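Local coordinates for protein BT_4661 (Bacteroides thetaiotaomicron, PDB 4AK2) that binds heparin or heparan sulfate chains through the ligand-binding domain described here, probably presenting them at the bacterial surface for uptake and breakdown, at residues L125-F130 against I143-G148; K40-A45 against T76-I81. One frame throughout, in Å; residues are numbered along the deposited sequence.

Contact 1: residues L125-F130 against I143-G148; sequences LEYTPF and IAPSLG
Y127 packs its ring against P145, and tracing the tyrosine outward accounts for much of the packing. Y127 CB lies 4.0 Å from I143 CG2. The first torsion (chi1 -72°) sets CG opposite the carbonyl carbon, and the ring then runs alongside the pyrrolidine of P145. P145 CB sits 3.5 Å from the Y127 ring centroid, only 5° off the ring normal, a well-centred CH-pi contact. On the ring's edge, Y127 CD2 comes within 3.4 Å of I143 O, which lies in the ring plane. CE2 and CZ pass beneath P145 CD and CG, and Y127 OH, 3.7 Å from P145 CG, donates a hydrogen bond to the backbone F227 O. The backbones meet at E126 and S146, an antiparallel hydrogen-bonded pair: E126 N gives a nearly straight bond (170°) to S146 O at 3.0 Å, and S146 N returns one to E126 O at 2.9 Å. Next along the two segments, L125 CD1 meets L147 CD2 at 3.7 Å. Towards the cis peptide before P129 direct pairing gives way to water: one molecule joins T128 N to A144 O, another joins P129 O to I143 N. With a single bridge, this is an isolated antiparallel bridge between two loops, those leading into strands 131-134 and 157-161 of the same mixed sheet, with a proline-on-tyrosine CH-pi contact beside it.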
loop_
_atom_site.group_PDB
_atom_site.type_symbol
_atom_site.label_atom_id
_atom_site.label_comp_id
_atom_site.label_asym_id
_atom_site.label_seq_id
_atom_site.Cartn_x
_atom_site.Cartn_y
_atom_site.Cartn_z
ATOM N N LEU A 125 3.947 -11.085 10.779
ATOM C CA LEU A 125 4.709 -10.461 9.685
ATOM C C LEU A 125 4.391 -8.972 9.585
ATOM O O LEU A 125 3.263 -8.599 9.273
ATOM C CB LEU A 125 4.372 -11.164 8.359
ATOM C CG LEU A 125 5.123 -10.642 7.112
ATOM C CD1 LEU A 125 6.640 -10.906 7.241
ATOM C CD2 LEU A 125 4.597 -11.366 5.891
ATOM N N GLU A 126 5.401 -8.128 9.842
ATOM C CA GLU A 126 5.186 -6.699 9.889
ATOM C C GLU A 126 6.274 -5.951 9.119
ATOM O O GLU A 126 7.474 -6.031 9.449
ATOM C CB GLU A 126 5.167 -6.182 11.350
ATOM C CG GLU A 126 3.984 -6.753 12.114
ATOM C CD GLU A 126 3.772 -6.114 13.467
ATOM O OE1 GLU A 126 4.667 -5.361 13.920
ATOM O OE2 GLU A 126 2.734 -6.373 14.103
ATOM N N TYR A 127 5.880 -5.190 8.112
ATOM C CA TYR A 127 6.772 -4.256 7.443
ATOM C C TYR A 127 6.553 -2.894 8.124
ATOM O O TYR A 127 5.402 -2.446 8.259
ATOM C CB TYR A 127 6.369 -4.121 5.968
ATOM C CG TYR A 127 6.701 -5.338 5.118
ATOM C CD1 TYR A 127 5.849 -6.434 5.044
ATOM C CD2 TYR A 127 7.891 -5.403 4.411
ATOM C CE1 TYR A 127 6.147 -7.535 4.277
ATOM C CE2 TYR A 127 8.224 -6.498 3.635
ATOM C CZ TYR A 127 7.343 -7.585 3.583
ATOM O OH TYR A 127 7.673 -8.711 2.827
ATOM N N THR A 128 7.636 -2.258 8.517
ATOM C CA THR A 128 7.544 -0.932 9.157
ATOM C C THR A 128 8.534 -0.036 8.437
ATOM O O THR A 128 9.743 -0.110 8.738
ATOM C CB THR A 128 7.878 -1.033 10.659
ATOM O OG1 THR A 128 6.953 -1.916 11.291
ATOM C CG2 THR A 128 7.837 0.348 11.335
ATOM N N PRO A 129 8.096 0.841 7.535
ATOM C CA PRO A 129 6.717 1.133 7.140
ATOM C C PRO A 129 6.127 0.028 6.290
ATOM O O PRO A 129 6.809 -0.681 5.573
ATOM C CB PRO A 129 6.884 2.415 6.283
ATOM C CG PRO A 129 8.248 2.247 5.652
ATOM C CD PRO A 129 9.073 1.637 6.744
ATOM N N PHE A 130 4.797 -0.052 6.376
ATOM C CA PHE A 130 4.028 -1.010 5.542
ATOM C C PHE A 130 3.550 -0.411 4.252
ATOM O O PHE A 130 2.871 -1.106 3.471
ATOM C CB PHE A 130 2.924 -1.701 6.320
ATOM C CG PHE A 130 1.826 -0.772 6.791
ATOM C CD1 PHE A 130 0.716 -0.512 5.945
ATOM C CD2 PHE A 130 1.852 -0.181 8.064
ATOM C CE1 PHE A 130 -0.316 0.300 6.383
ATOM C CE2 PHE A 130 0.828 0.644 8.499
ATOM C CZ PHE A 130 -0.248 0.884 7.642
ATOM N N ILE A 143 11.437 -1.908 3.017
ATOM C CA ILE A 143 12.050 -2.304 4.292
ATOM C C ILE A 143 12.052 -3.827 4.421
ATOM O O ILE A 143 11.149 -4.508 3.859
ATOM C CB ILE A 143 11.280 -1.630 5.469
ATOM C CG1 ILE A 143 12.156 -1.515 6.727
ATOM C CG2 ILE A 143 9.977 -2.348 5.787
ATOM C CD1 ILE A 143 13.272 -0.449 6.622
ATOM N N ALA A 144 12.958 -4.407 5.189
ATOM C CA ALA A 144 12.893 -5.809 5.534
ATOM C C ALA A 144 11.886 -5.956 6.675
ATOM O O ALA A 144 11.915 -5.197 7.631
ATOM C CB ALA A 144 14.283 -6.295 5.985
ATOM N N PRO A 145 10.965 -6.940 6.592
ATOM C CA PRO A 145 9.960 -7.064 7.618
ATOM C C PRO A 145 10.494 -7.762 8.870
ATOM O O PRO A 145 11.488 -8.508 8.794
ATOM C CB PRO A 145 8.907 -7.971 6.958
ATOM C CG PRO A 145 9.693 -8.825 5.982
ATOM C CD PRO A 145 10.803 -7.899 5.498
ATOM N N SER A 146 9.830 -7.561 9.997
ATOM C CA SER A 146 10.038 -8.461 11.124
ATOM C C SER A 146 9.089 -9.651 10.942
ATOM O O SER A 146 7.969 -9.521 10.403
ATOM C CB SER A 146 9.796 -7.761 12.457
ATOM O OG SER A 146 8.539 -7.115 12.441
ATOM N N LEU A 147 9.551 -10.822 11.360
ATOM C CA LEU A 147 8.821 -12.070 11.111
ATOM C C LEU A 147 8.068 -12.585 12.316
ATOM O O LEU A 147 7.142 -13.379 12.151
ATOM C CB LEU A 147 9.781 -13.170 10.632
ATOM C CG LEU A 147 10.691 -12.837 9.440
ATOM C CD1 LEU A 147 11.480 -14.065 9.019
ATOM C CD2 LEU A 147 9.902 -12.270 8.259
ATOM N N GLY A 148 8.502 -12.202 13.516
ATOM C CA GLY A 148 7.923 -12.684 14.759
ATOM C C GLY A 148 8.961 -13.409 15.599
ATOM O O GLY A 148 9.896 -14.020 15.068
HETATM O O HOH W 1 8.699 -4.345 11.617
HETATM O O HOH W 2 10.102 -3.672 9.123
HETATM O O HOH W 3 8.625 -0.693 3.181
#

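Contact 2: residues K40-A45 against T76-I81; sequences KPVPTA and TGQITI
P41 and I79 join an irregular loop to the start of strand 79-82, just after an ST turn in which Q78 N donates to T76 OG1 at 3.2 Å. Two hydrogen bonds cross the contact. I79 N reaches P41 O at 2.9 Å, backbone to backbone. Q78 NE2 reaches K40 O at 2.8 Å, with an N-H...O angle of 166°; the acceptor lies close to the amide plane, while the donor stands 25° out of the carbonyl plane. Q78 has CG anti to N (chi1 -176°) and an extended chain, which carries the amide across to K40. With an alanine here that amide is gone, and K40 O would probably lose this bond, its end of the loop being less firmly held. A CH...O contact supplements these: K40 CA lies 3.1 Å from I79 O, a buried oxygen with no hydrogen-bond partner in the model. Close packing brings P43 CD to 3.2 Å from T76 O, and a beta carbon on G77 would collide with that P43 CD. Inward, P41 and I79 both touch F113 of strand 105-115. Outside, K40 lies alongside T80, and a water bridges them, 2.9 Å from K40 NZ and 2.8 Å from T80 OG1.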
loop_
_atom_site.group_PDB
_atom_site.type_symbol
_atom_site.label_atom_id
_atom_site.label_comp_id
_atom_site.label_asym_id
_atom_site.label_seq_id
_atom_site.Cartn_x
_atom_site.Cartn_y
_atom_site.Cartn_z
ATOM N N LYS A 40 -7.995 6.005 15.502
ATOM C CA LYS A 40 -8.869 6.973 14.839
ATOM C C LYS A 40 -8.022 8.213 14.581
ATOM O O LYS A 40 -8.059 9.189 15.342
ATOM C CB LYS A 40 -10.111 7.290 15.714
ATOM C CG LYS A 40 -11.021 6.093 15.943
ATOM C CD LYS A 40 -12.253 6.523 16.731
ATOM C CE LYS A 40 -13.182 5.356 16.973
ATOM N NZ LYS A 40 -14.413 5.826 17.678
ATOM N N PRO A 41 -7.228 8.197 13.510
ATOM C CA PRO A 41 -6.218 9.263 13.368
ATOM C C PRO A 41 -6.837 10.608 13.057
ATOM O O PRO A 41 -7.840 10.723 12.332
ATOM C CB PRO A 41 -5.362 8.817 12.193
ATOM C CG PRO A 41 -5.889 7.547 11.732
ATOM C CD PRO A 41 -7.097 7.120 12.526
ATOM N N VAL A 42 -6.171 11.635 13.585
ATOM C CA VAL A 42 -6.529 13.007 13.271
ATOM C C VAL A 42 -5.337 13.701 12.616
ATOM O O VAL A 42 -4.144 13.353 12.843
ATOM C CB VAL A 42 -6.970 13.830 14.499
ATOM C CG1 VAL A 42 -8.315 13.348 15.045
ATOM C CG2 VAL A 42 -5.868 13.845 15.563
ATOM N N PRO A 43 -5.623 14.688 11.749
ATOM C CA PRO A 43 -4.501 15.338 11.079
ATOM C C PRO A 43 -3.646 16.173 12.030
ATOM O O PRO A 43 -4.118 16.722 13.041
ATOM C CB PRO A 43 -5.195 16.196 10.019
ATOM C CG PRO A 43 -6.537 16.494 10.620
ATOM C CD PRO A 43 -6.935 15.240 11.347
ATOM N N THR A 44 -2.391 16.304 11.657
ATOM C CA THR A 44 -1.419 17.000 12.534
ATOM C C THR A 44 -0.647 18.111 11.856
ATOM O O THR A 44 0.083 18.824 12.531
ATOM C CB THR A 44 -0.405 16.013 13.136
ATOM O OG1 THR A 44 0.404 15.460 12.081
ATOM C CG2 THR A 44 -1.125 14.937 13.948
ATOM N N ALA A 45 -0.821 18.301 10.546
ATOM C CA ALA A 45 -0.041 19.318 9.815
ATOM C C ALA A 45 -0.786 19.766 8.579
ATOM O O ALA A 45 -1.483 18.956 7.950
ATOM C CB ALA A 45 1.350 18.794 9.409
ATOM N N THR A 76 -13.108 17.848 12.171
ATOM C CA THR A 76 -11.810 17.552 12.785
ATOM C C THR A 76 -10.862 16.718 11.905
ATOM O O THR A 76 -9.647 16.648 12.136
ATOM C CB THR A 76 -11.971 16.773 14.089
ATOM O OG1 THR A 76 -12.445 15.466 13.768
ATOM C CG2 THR A 76 -12.934 17.454 15.038
ATOM N N GLY A 77 -11.409 16.077 10.895
ATOM C CA GLY A 77 -10.643 15.173 10.050
ATOM C C GLY A 77 -10.375 13.801 10.658
ATOM O O GLY A 77 -9.671 13.004 10.057
ATOM N N GLN A 78 -10.980 13.478 11.811
ATOM C CA GLN A 78 -10.727 12.189 12.454
ATOM C C GLN A 78 -11.290 11.092 11.587
ATOM O O GLN A 78 -12.475 11.156 11.209
ATOM C CB GLN A 78 -11.374 12.089 13.867
ATOM C CG GLN A 78 -11.017 10.780 14.579
ATOM C CD GLN A 78 -11.138 10.807 16.118
ATOM O OE1 GLN A 78 -12.155 11.188 16.646
ATOM N NE2 GLN A 78 -10.088 10.352 16.831
ATOM N N ILE A 79 -10.461 10.105 11.276
ATOM C CA ILE A 79 -10.925 8.995 10.430
ATOM C C ILE A 79 -11.282 7.796 11.312
ATOM O O ILE A 79 -10.584 7.491 12.284
ATOM C CB ILE A 79 -9.795 8.521 9.487
ATOM C CG1 ILE A 79 -9.269 9.686 8.640
ATOM C CG2 ILE A 79 -10.198 7.325 8.643
ATOM C CD1 ILE A 79 -7.978 9.369 7.915
ATOM N N THR A 80 -12.375 7.113 10.975
ATOM C CA THR A 80 -12.728 5.849 11.609
ATOM C C THR A 80 -12.889 4.779 10.537
ATOM O O THR A 80 -13.575 4.995 9.535
ATOM C CB THR A 80 -14.049 5.975 12.412
ATOM O OG1 THR A 80 -13.860 6.973 13.405
ATOM C CG2 THR A 80 -14.396 4.659 13.073
ATOM N N ILE A 81 -12.245 3.634 10.758
ATOM C CA ILE A 81 -12.312 2.501 9.864
ATOM C C ILE A 81 -13.065 1.372 10.554
ATOM O O ILE A 81 -12.867 1.112 11.733
ATOM C CB ILE A 81 -10.881 1.995 9.492
ATOM C CG1 ILE A 81 -10.062 3.116 8.915
ATOM C CG2 ILE A 81 -10.998 0.872 8.471
ATOM C CD1 ILE A 81 -10.465 3.494 7.516
HETATM O O HOH W 4 -15.648 7.257 15.478
#

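Contacts 1 and 2 share no strand or loop; their centres are about 24 Å apart and their nearest atoms about 10 Å. Contact 1 lies nearer the middle of the chain, about 13 Å from its centre against 19 Å. Yet contact 2, though farther out, has P41, P43, G77 and I79 buried with K40, V42 and T76 exposed, while contact 1 has L125 and Y127 buried, I143 and S146 exposed. Contact 1 joins two loops that feed the seven-stranded mixed sheet, whereas contact 2 ties a loop to the two-stranded sheet of 69-72 and 79-82. Their chemistry also differs: a reciprocal backbone pair and aromatic face against a side-chain amide and one backbone bond. R29 binds T128; Y12 binds G77.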